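Local coordinates for protein carboxyvinyl-carboxyphosphonate phosphorylmutase (Bacillus anthracis, PDB 4IQD) that belongs to the phosphoenolpyruvate phosphomutase family of TIM-barrel proteins, forms a two-chain assembly and holds several molecules of pyruvic acid, at residues N19-L24 and F50-L55; D38-L43 and Y281-Y286; R82-V85 and P91-V94. All coordinates share one frame; numbering follows the deposited sequence.

Contact 1. Residues N19-L24 and F50-L55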
loop_
_atom_site.group_PDB
_atom_site.type_symbol
_atom_site.label_atom_id
_atom_site.label_comp_id
_atom_site.label_asym_id
_atom_site.label_seq_id
_atom_site.Cartn_x
_atom_site.Cartn_y
_atom_site.Cartn_z
ATOM N N ASN A 19 22.472 12.989 6.820
ATOM C CA ASN A 19 23.116 14.285 6.693
ATOM C C ASN A 19 22.391 15.171 5.692
ATOM O O ASN A 19 22.291 16.379 5.885
ATOM C CB ASN A 19 24.583 14.123 6.298
ATOM C CG ASN A 19 25.382 13.370 7.340
ATOM O OD1 ASN A 19 25.142 13.503 8.539
ATOM N ND2 ASN A 19 26.336 12.569 6.887
ATOM N N ARG A 20 21.886 14.560 4.624
ATOM C CA ARG A 20 21.122 15.290 3.622
ATOM C C ARG A 20 19.863 15.831 4.272
ATOM O O ARG A 20 19.482 16.976 4.052
ATOM C CB ARG A 20 20.749 14.386 2.447
ATOM C CG ARG A 20 20.051 15.118 1.309
ATOM C CD ARG A 20 19.335 14.165 0.354
ATOM N NE ARG A 20 20.241 13.287 -0.385
ATOM C CZ ARG A 20 19.845 12.376 -1.271
ATOM N NH1 ARG A 20 18.554 12.218 -1.534
ATOM N NH2 ARG A 20 20.739 11.621 -1.894
ATOM N N PHE A 21 19.230 14.990 5.082
ATOM C CA PHE A 21 18.043 15.367 5.835
ATOM C C PHE A 21 18.338 16.543 6.756
ATOM O O PHE A 21 17.588 17.520 6.791
ATOM C CB PHE A 21 17.544 14.179 6.658
ATOM C CG PHE A 21 16.257 14.438 7.380
ATOM C CD1 PHE A 21 15.044 14.248 6.744
ATOM C CD2 PHE A 21 16.258 14.866 8.698
ATOM C CE1 PHE A 21 13.856 14.483 7.406
ATOM C CE2 PHE A 21 15.074 15.103 9.365
ATOM C CZ PHE A 21 13.871 14.912 8.719
ATOM N N ARG A 22 19.431 16.435 7.505
ATOM C CA ARG A 22 19.851 17.500 8.403
ATOM C C ARG A 22 20.036 18.799 7.637
ATOM O O ARG A 22 19.568 19.852 8.062
ATOM C CB ARG A 22 21.153 17.134 9.112
ATOM C CG ARG A 22 21.725 18.274 9.939
ATOM C CD ARG A 22 23.043 17.899 10.591
ATOM N NE ARG A 22 22.921 16.745 11.474
ATOM C CZ ARG A 22 22.469 16.803 12.722
ATOM N NH1 ARG A 22 22.084 17.960 13.240
ATOM N NH2 ARG A 22 22.398 15.700 13.452
ATOM N N ALA A 23 20.724 18.712 6.505
ATOM C CA ALA A 23 20.910 19.857 5.627
ATOM C C ALA A 23 19.567 20.490 5.314
ATOM O O ALA A 23 19.386 21.695 5.491
ATOM C CB ALA A 23 21.599 19.426 4.343
ATOM N N LEU A 24 18.630 19.660 4.864
ATOM C CA LEU A 24 17.284 20.102 4.519
ATOM C C LEU A 24 16.645 20.878 5.663
ATOM O O LEU A 24 15.945 21.867 5.446
ATOM C CB LEU A 24 16.404 18.901 4.168
ATOM C CG LEU A 24 16.766 18.058 2.947
ATOM C CD1 LEU A 24 15.814 16.888 2.829
ATOM C CD2 LEU A 24 16.739 18.900 1.697
ATOM N N PHE A 50 9.197 16.881 -3.789
ATOM C CA PHE A 50 9.482 16.892 -2.365
ATOM C C PHE A 50 10.807 16.193 -2.090
ATOM O O PHE A 50 11.169 15.247 -2.785
ATOM C CB PHE A 50 8.331 16.266 -1.587
ATOM C CG PHE A 50 7.036 17.010 -1.741
ATOM C CD1 PHE A 50 6.787 18.154 -0.999
ATOM C CD2 PHE A 50 6.069 16.571 -2.626
ATOM C CE1 PHE A 50 5.596 18.842 -1.140
ATOM C CE2 PHE A 50 4.880 17.255 -2.768
ATOM C CZ PHE A 50 4.643 18.388 -2.026
ATOM N N LEU A 51 11.525 16.670 -1.079
ATOM C CA LEU A 51 12.915 16.273 -0.862
ATOM C C LEU A 51 13.107 15.393 0.365
ATOM O O LEU A 51 14.230 15.036 0.723
ATOM C CB LEU A 51 13.789 17.517 -0.734
ATOM C CG LEU A 51 13.674 18.516 -1.885
ATOM C CD1 LEU A 51 14.578 19.711 -1.637
ATOM C CD2 LEU A 51 14.000 17.850 -3.214
ATOM N N ALA A 52 12.001 15.055 1.012
ATOM C CA ALA A 52 12.027 14.199 2.180
ATOM C C ALA A 52 10.647 13.589 2.305
ATOM O O ALA A 52 9.677 14.148 1.806
ATOM C CB ALA A 52 12.382 15.002 3.421
ATOM N N LEU A 53 10.560 12.434 2.950
ATOM C CA LEU A 53 9.292 11.727 3.057
ATOM C C LEU A 53 9.020 11.338 4.493
ATOM O O LEU A 53 9.938 11.256 5.301
ATOM C CB LEU A 53 9.297 10.473 2.184
ATOM C CG LEU A 53 9.379 10.670 0.675
ATOM C CD1 LEU A 53 9.414 9.321 -0.002
ATOM C CD2 LEU A 53 8.208 11.493 0.174
ATOM N N TYR A 54 7.753 11.094 4.800
ATOM C CA TYR A 54 7.348 10.750 6.151
ATOM C C TYR A 54 6.570 9.444 6.164
ATOM O O TYR A 54 5.680 9.231 5.348
ATOM C CB TYR A 54 6.491 11.874 6.736
ATOM C CG TYR A 54 6.120 11.709 8.193
ATOM C CD1 TYR A 54 7.074 11.847 9.194
ATOM C CD2 TYR A 54 4.811 11.447 8.572
ATOM C CE1 TYR A 54 6.737 11.711 10.530
ATOM C CE2 TYR A 54 4.466 11.314 9.905
ATOM C CZ TYR A 54 5.431 11.443 10.880
ATOM O OH TYR A 54 5.089 11.308 12.210
ATOM N N LEU A 55 6.923 8.564 7.090
ATOM C CA LEU A 55 6.147 7.358 7.305
ATOM C C LEU A 55 5.438 7.447 8.648
ATOM O O LEU A 55 6.068 7.341 9.699
ATOM C CB LEU A 55 7.041 6.125 7.260
ATOM C CG LEU A 55 6.304 4.791 7.357
ATOM C CD1 LEU A 55 5.326 4.638 6.203
ATOM C CD2 LEU A 55 7.290 3.636 7.390
#
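With CG turned beside its backbone N (chi1 -64°), Leu-24 sends both methyls across to Leu-51 and Ala-52, while Phe-21, its ring swung anti to the backbone N (chi1 -175°), reaches the same alanine from one helical turn earlier. The two methyls of Leu-24 do different work. Leu-24 CD1 presses on the backbone, 3.2 Å from the carbonyl oxygen Leu-51 O, and Leu-24 CD1 also lies 4.0 Å from Ala-52 CB; CD2 of Leu-24 is given over to the side chain of Leu-51, which it meets at CD1 (4.1 Å) and at CB. Leu-51 has the same first-torsion setting, and the two leucines cross obliquely at the less buried margin of the contact. Deeper in, Ala-52 CB touches Leu-24 CD1 and, in a different direction, the Phe-21 ring, whose nearest atom, CE1, is 4.3 Å from Ala-52 CB. No hydrogen bond links the two segments, so the join is apolar, and it buries 166 Å² summed over both sides. The arrangement belongs to the foot of a TIM barrel: residues 50-52 lead into strand 53-55, whose Tyr-54 lines a pyruvic acid pocket, whereas the Phe-21 side chain stays about 14 Å from a bound pyruvic acid. Helix 14-26 runs beneath the starts of several strands. Phe-21 makes an edge-to-face stack with Tyr-161 and touches Pro-91 and Ala-119, just before strands 92-95 and 120-124, while Leu-24 rests on Leu-31 at the beginning of strand 31-34.

Contact 2. Residues D38-L43 and Y281-Y286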
loop_
_atom_site.group_PDB
_atom_site.type_symbol
_atom_site.label_atom_id
_atom_site.label_comp_id
_atom_site.label_asym_id
_atom_site.label_seq_id
_atom_site.Cartn_x
_atom_site.Cartn_y
_atom_site.Cartn_z
ATOM N N ASP A 38 3.080 4.132 1.151
ATOM C CA ASP A 38 3.608 3.068 0.304
ATOM C C ASP A 38 4.573 3.598 -0.759
ATOM O O ASP A 38 4.744 4.810 -0.905
ATOM C CB ASP A 38 2.471 2.255 -0.328
ATOM C CG ASP A 38 1.761 2.992 -1.457
ATOM O OD1 ASP A 38 1.989 4.204 -1.647
ATOM O OD2 ASP A 38 0.952 2.349 -2.158
ATOM N N ALA A 39 5.185 2.688 -1.510
ATOM C CA ALA A 39 6.210 3.070 -2.473
ATOM C C ALA A 39 5.671 3.894 -3.641
ATOM O O ALA A 39 6.379 4.746 -4.170
ATOM C CB ALA A 39 6.958 1.846 -2.974
HETATM N N MSE A 40 4.429 3.651 -4.047
HETATM C CA MSE A 40 3.852 4.435 -5.139
HETATM C C MSE A 40 3.648 5.888 -4.730
HETATM O O MSE A 40 3.977 6.799 -5.487
HETATM C CB MSE A 40 2.540 3.834 -5.648
HETATM C CG MSE A 40 1.894 4.643 -6.773
HETATM SE SE MSE A 40 3.064 4.869 -8.324
HETATM C CE MSE A 40 2.103 6.264 -9.262
ATOM N N ALA A 41 3.107 6.100 -3.533
ATOM C CA ALA A 41 2.953 7.447 -2.998
ATOM C C ALA A 41 4.317 8.119 -2.869
ATOM O O ALA A 41 4.455 9.314 -3.118
ATOM C CB ALA A 41 2.239 7.413 -1.652
ATOM N N ALA A 42 5.321 7.335 -2.492
ATOM C CA ALA A 42 6.683 7.836 -2.362
ATOM C C ALA A 42 7.224 8.332 -3.702
ATOM O O ALA A 42 7.874 9.373 -3.775
ATOM C CB ALA A 42 7.583 6.752 -1.793
ATOM N N LEU A 43 6.942 7.582 -4.760
ATOM C CA LEU A 43 7.400 7.935 -6.097
ATOM C C LEU A 43 6.718 9.191 -6.630
ATOM O O LEU A 43 7.349 10.017 -7.285
ATOM C CB LEU A 43 7.173 6.764 -7.054
ATOM C CG LEU A 43 8.075 5.552 -6.807
ATOM C CD1 LEU A 43 7.544 4.313 -7.521
ATOM C CD2 LEU A 43 9.499 5.860 -7.246
ATOM N N TYR A 281 4.277 3.857 -16.516
ATOM C CA TYR A 281 5.494 3.395 -17.179
ATOM C C TYR A 281 6.706 4.179 -16.694
ATOM O O TYR A 281 7.730 3.604 -16.328
ATOM C CB TYR A 281 5.331 3.544 -18.697
ATOM C CG TYR A 281 6.532 3.158 -19.541
ATOM C CD1 TYR A 281 6.595 1.921 -20.171
ATOM C CD2 TYR A 281 7.584 4.046 -19.740
ATOM C CE1 TYR A 281 7.680 1.573 -20.957
ATOM C CE2 TYR A 281 8.673 3.704 -20.518
ATOM C CZ TYR A 281 8.717 2.468 -21.123
ATOM O OH TYR A 281 9.803 2.132 -21.897
ATOM N N GLU A 282 6.573 5.498 -16.680
ATOM C CA GLU A 282 7.679 6.363 -16.306
ATOM C C GLU A 282 7.847 6.465 -14.792
ATOM O O GLU A 282 8.951 6.690 -14.303
ATOM C CB GLU A 282 7.497 7.753 -16.928
ATOM C CG GLU A 282 8.699 8.679 -16.782
ATOM C CD GLU A 282 9.911 8.227 -17.585
ATOM O OE1 GLU A 282 9.793 7.273 -18.386
ATOM O OE2 GLU A 282 10.987 8.836 -17.418
ATOM N N THR A 283 6.758 6.290 -14.049
ATOM C CA THR A 283 6.821 6.407 -12.593
ATOM C C THR A 283 7.604 5.267 -11.952
ATOM O O THR A 283 8.425 5.493 -11.064
ATOM C CB THR A 283 5.425 6.479 -11.956
ATOM O OG1 THR A 283 4.775 7.683 -12.375
ATOM C CG2 THR A 283 5.536 6.484 -10.442
ATOM N N ILE A 284 7.351 4.042 -12.400
ATOM C CA ILE A 284 8.102 2.897 -11.896
ATOM C C ILE A 284 9.342 2.630 -12.745
ATOM O O ILE A 284 9.974 1.584 -12.619
ATOM C CB ILE A 284 7.232 1.632 -11.797
ATOM C CG1 ILE A 284 6.588 1.319 -13.144
ATOM C CG2 ILE A 284 6.167 1.803 -10.726
ATOM C CD1 ILE A 284 5.585 0.201 -13.082
ATOM N N SER A 285 9.674 3.594 -13.602
ATOM C CA SER A 285 10.902 3.578 -14.397
ATOM C C SER A 285 11.058 2.320 -15.239
ATOM O O SER A 285 12.146 1.746 -15.300
ATOM C CB SER A 285 12.128 3.741 -13.495
ATOM O OG SER A 285 12.026 4.900 -12.686
ATOM N N TYR A 286 9.978 1.897 -15.884
ATOM C CA TYR A 286 9.994 0.675 -16.679
ATOM C C TYR A 286 11.117 0.708 -17.713
ATOM O O TYR A 286 11.793 -0.293 -17.938
ATOM C CB TYR A 286 8.643 0.467 -17.361
ATOM C CG TYR A 286 8.490 -0.868 -18.062
ATOM C CD1 TYR A 286 7.896 -1.949 -17.420
ATOM C CD2 TYR A 286 8.926 -1.043 -19.368
ATOM C CE1 TYR A 286 7.747 -3.168 -18.064
ATOM C CE2 TYR A 286 8.783 -2.255 -20.016
ATOM C CZ TYR A 286 8.195 -3.313 -19.362
ATOM O OH TYR A 286 8.058 -4.518 -20.014
#
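Thr-283 pushes its methyl into a notch between Met-40 and Leu-43. CG2 of Thr-283 lies 3.6 Å from the selenium atom SE of the selenomethionine Met-40 and equally near its CE, and the same methyl meets Leu-43 CB at 3.8 Å. Leu-43 also sets CD1 3.8 Å from the carbonyl oxygen Thr-283 O and reaches Ile-284 CG2 with the same methyl at 4.3 Å. Met-40 gets there by extending anti to its backbone N and then bending at chi2 (58°), which lays its end across the threonine at about a right angle. The threonine hydroxyl OG1 is hydrogen-bonded to Glu-279 O, one turn back, which leaves the methyl turned to Met-40 and Leu-43. Helix 39-48 follows the first barrel strand, 31-34, and is met here by the closing turn of helix 277-283, beyond the barrel. A Schellman motif with Ser-285 as C-prime residue ends that helix, through Tyr-286 N to Tyr-281 O and a weak bond from Ser-285 N to Glu-282 O. Asp-38 N-caps helix 39-48, its OD1 accepting from Ala-41 N at 2.9 Å. From the second subunit, Gly-65 adjoins Leu-43, and Ala-251 of helix 245-264 packs on Met-40, consistent with the helix swapping known in this superfamily.

Contact 3. Residues R82-V85 and P91-V94. With PYR (pyruvic acid), chain F.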
loop_
_atom_site.group_PDB
_atom_site.type_symbol
_atom_site.label_atom_id
_atom_site.label_comp_id
_atom_site.label_asym_id
_atom_site.label_seq_id
_atom_site.Cartn_x
_atom_site.Cartn_y
_atom_site.Cartn_z
ATOM N N ARG A 82 11.784 0.544 4.256
ATOM C CA ARG A 82 12.716 0.045 3.256
ATOM C C ARG A 82 12.159 0.363 1.884
ATOM O O ARG A 82 12.854 0.920 1.037
ATOM C CB ARG A 82 12.872 -1.467 3.388
ATOM C CG ARG A 82 14.243 -2.002 3.052
ATOM C CD ARG A 82 14.923 -2.479 4.319
ATOM N NE ARG A 82 15.618 -3.748 4.134
ATOM C CZ ARG A 82 16.926 -3.861 3.934
ATOM N NH1 ARG A 82 17.687 -2.775 3.893
ATOM N NH2 ARG A 82 17.474 -5.057 3.777
ATOM N N ASP A 83 10.892 0.008 1.685
ATOM C CA ASP A 83 10.195 0.234 0.425
ATOM C C ASP A 83 10.327 1.674 -0.030
ATOM O O ASP A 83 10.533 1.946 -1.211
ATOM C CB ASP A 83 8.711 -0.096 0.571
ATOM C CG ASP A 83 8.458 -1.565 0.807
ATOM O OD1 ASP A 83 9.437 -2.325 0.972
ATOM O OD2 ASP A 83 7.273 -1.957 0.837
ATOM N N LEU A 84 10.211 2.593 0.919
ATOM C CA LEU A 84 10.256 4.013 0.613
ATOM C C LEU A 84 11.623 4.431 0.093
ATOM O O LEU A 84 11.725 5.016 -0.977
ATOM C CB LEU A 84 9.860 4.846 1.832
ATOM C CG LEU A 84 8.375 5.203 1.940
ATOM C CD1 LEU A 84 7.496 3.965 1.956
ATOM C CD2 LEU A 84 8.111 6.072 3.162
ATOM N N VAL A 85 12.669 4.119 0.848
ATOM C CA VAL A 85 14.024 4.469 0.443
ATOM C C VAL A 85 14.429 3.762 -0.852
ATOM O O VAL A 85 14.953 4.394 -1.770
ATOM C CB VAL A 85 15.045 4.142 1.549
ATOM C CG1 VAL A 85 16.444 4.572 1.125
ATOM C CG2 VAL A 85 14.652 4.823 2.849
ATOM N N PRO A 91 15.581 11.038 1.889
ATOM C CA PRO A 91 15.588 10.945 3.349
ATOM C C PRO A 91 14.173 10.716 3.850
ATOM O O PRO A 91 13.257 11.432 3.452
ATOM C CB PRO A 91 16.073 12.329 3.789
ATOM C CG PRO A 91 16.778 12.888 2.603
ATOM C CD PRO A 91 16.049 12.353 1.420
ATOM N N VAL A 92 13.996 9.722 4.708
ATOM C CA VAL A 92 12.680 9.413 5.234
ATOM C C VAL A 92 12.679 9.466 6.753
ATOM O O VAL A 92 13.485 8.807 7.406
ATOM C CB VAL A 92 12.205 8.027 4.766
ATOM C CG1 VAL A 92 10.912 7.644 5.462
ATOM C CG2 VAL A 92 12.025 8.017 3.257
ATOM N N LEU A 93 11.779 10.277 7.298
ATOM C CA LEU A 93 11.537 10.340 8.731
ATOM C C LEU A 93 10.445 9.350 9.101
ATOM O O LEU A 93 9.327 9.413 8.585
ATOM C CB LEU A 93 11.126 11.756 9.138
ATOM C CG LEU A 93 10.534 11.986 10.528
ATOM C CD1 LEU A 93 11.541 11.690 11.633
ATOM C CD2 LEU A 93 10.034 13.414 10.628
ATOM N N VAL A 94 10.776 8.433 9.998
ATOM C CA VAL A 94 9.853 7.382 10.377
ATOM C C VAL A 94 9.341 7.557 11.796
ATOM O O VAL A 94 10.115 7.645 12.743
ATOM C CB VAL A 94 10.511 6.005 10.252
ATOM C CG1 VAL A 94 9.587 4.928 10.788
ATOM C CG2 VAL A 94 10.884 5.738 8.806
HETATM C C PYR F . 5.028 -5.303 2.956
HETATM O O PYR F . 5.385 -6.475 3.421
HETATM O OXT PYR F . 3.841 -5.139 2.425
HETATM C CA PYR F . 5.911 -4.232 3.034
HETATM O O3 PYR F . 5.455 -3.007 3.108
HETATM C CB PYR F . 7.389 -4.483 3.031
#
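Val-92 fits both of its methyls against Leu-84 and Val-85, and these three buried side chains make up the close-packed half of the contact. Val-92 CG1 meets Leu-84 CD2 at 4.0 Å. CG2 of Val-92 is shared, lying 4.1 Å from Leu-84 CB and 4.2 Å from Val-85 CG2, so that it straddles neighbouring positions on the helix. The first torsion of Val-92 (chi1 173°) splits the branches this way, with CG1 anti to the backbone N and CG2 beside it. Leu-84 crosses the valine at about a right angle, Val-85 more obliquely, and no hydrogen bond passes between the segments. This is the helix-on-strand layer of a beta-alpha-beta crossover: helix 74-88 lies in the connection from strand 53-55 to its parallel neighbour 92-95, and Val-92 shares its side of the sheet with Leu-53 next door. The other flank of the helix is looser and polar. Arg-82, partly exposed, makes no contact with residues 91-94 and touches Ala-116. Asp-83, although buried in the assembly, faces a bound pyruvic acid: Asp-83 OD2 is 3.1 Å from O3 of the ligand and 3.3 Å from the ligand's CB. Arg-80 of the second subunit hydrogen-bonds the same pyruvic acid through NE and NH2, which places this site where the subunits meet, and Asp-83 OD2 has long, weak ion pairs with Arg-80 of its own chain and Lys-64 of the second subunit.

How the contacts relate
Contacts 1 and 3, with centres about 10 Å apart, share one parallel sheet: Leu-53 N and O probably bond to Pro-91 O and Leu-93 N, each at 2.9 Å, fastening strand 53-55 to strand 92-95. Contact 2 lies further out, its centre about 19 Å from that of contact 1 and about 14 Å from that of contact 3, yet it touches both through helix 39-48. Ala-42 CB sits 3.6 Å from Leu-53 CD1 and 4.1 Å from Leu-84 CG, touching the strand of one contact and the helix of the other. Different pyruvic acid molecules are involved: Tyr-54 of contact 1 lines a pocket completed by residues such as Ser-56 and Asp-95, whereas Asp-83 of contact 3 faces another at the subunit interface.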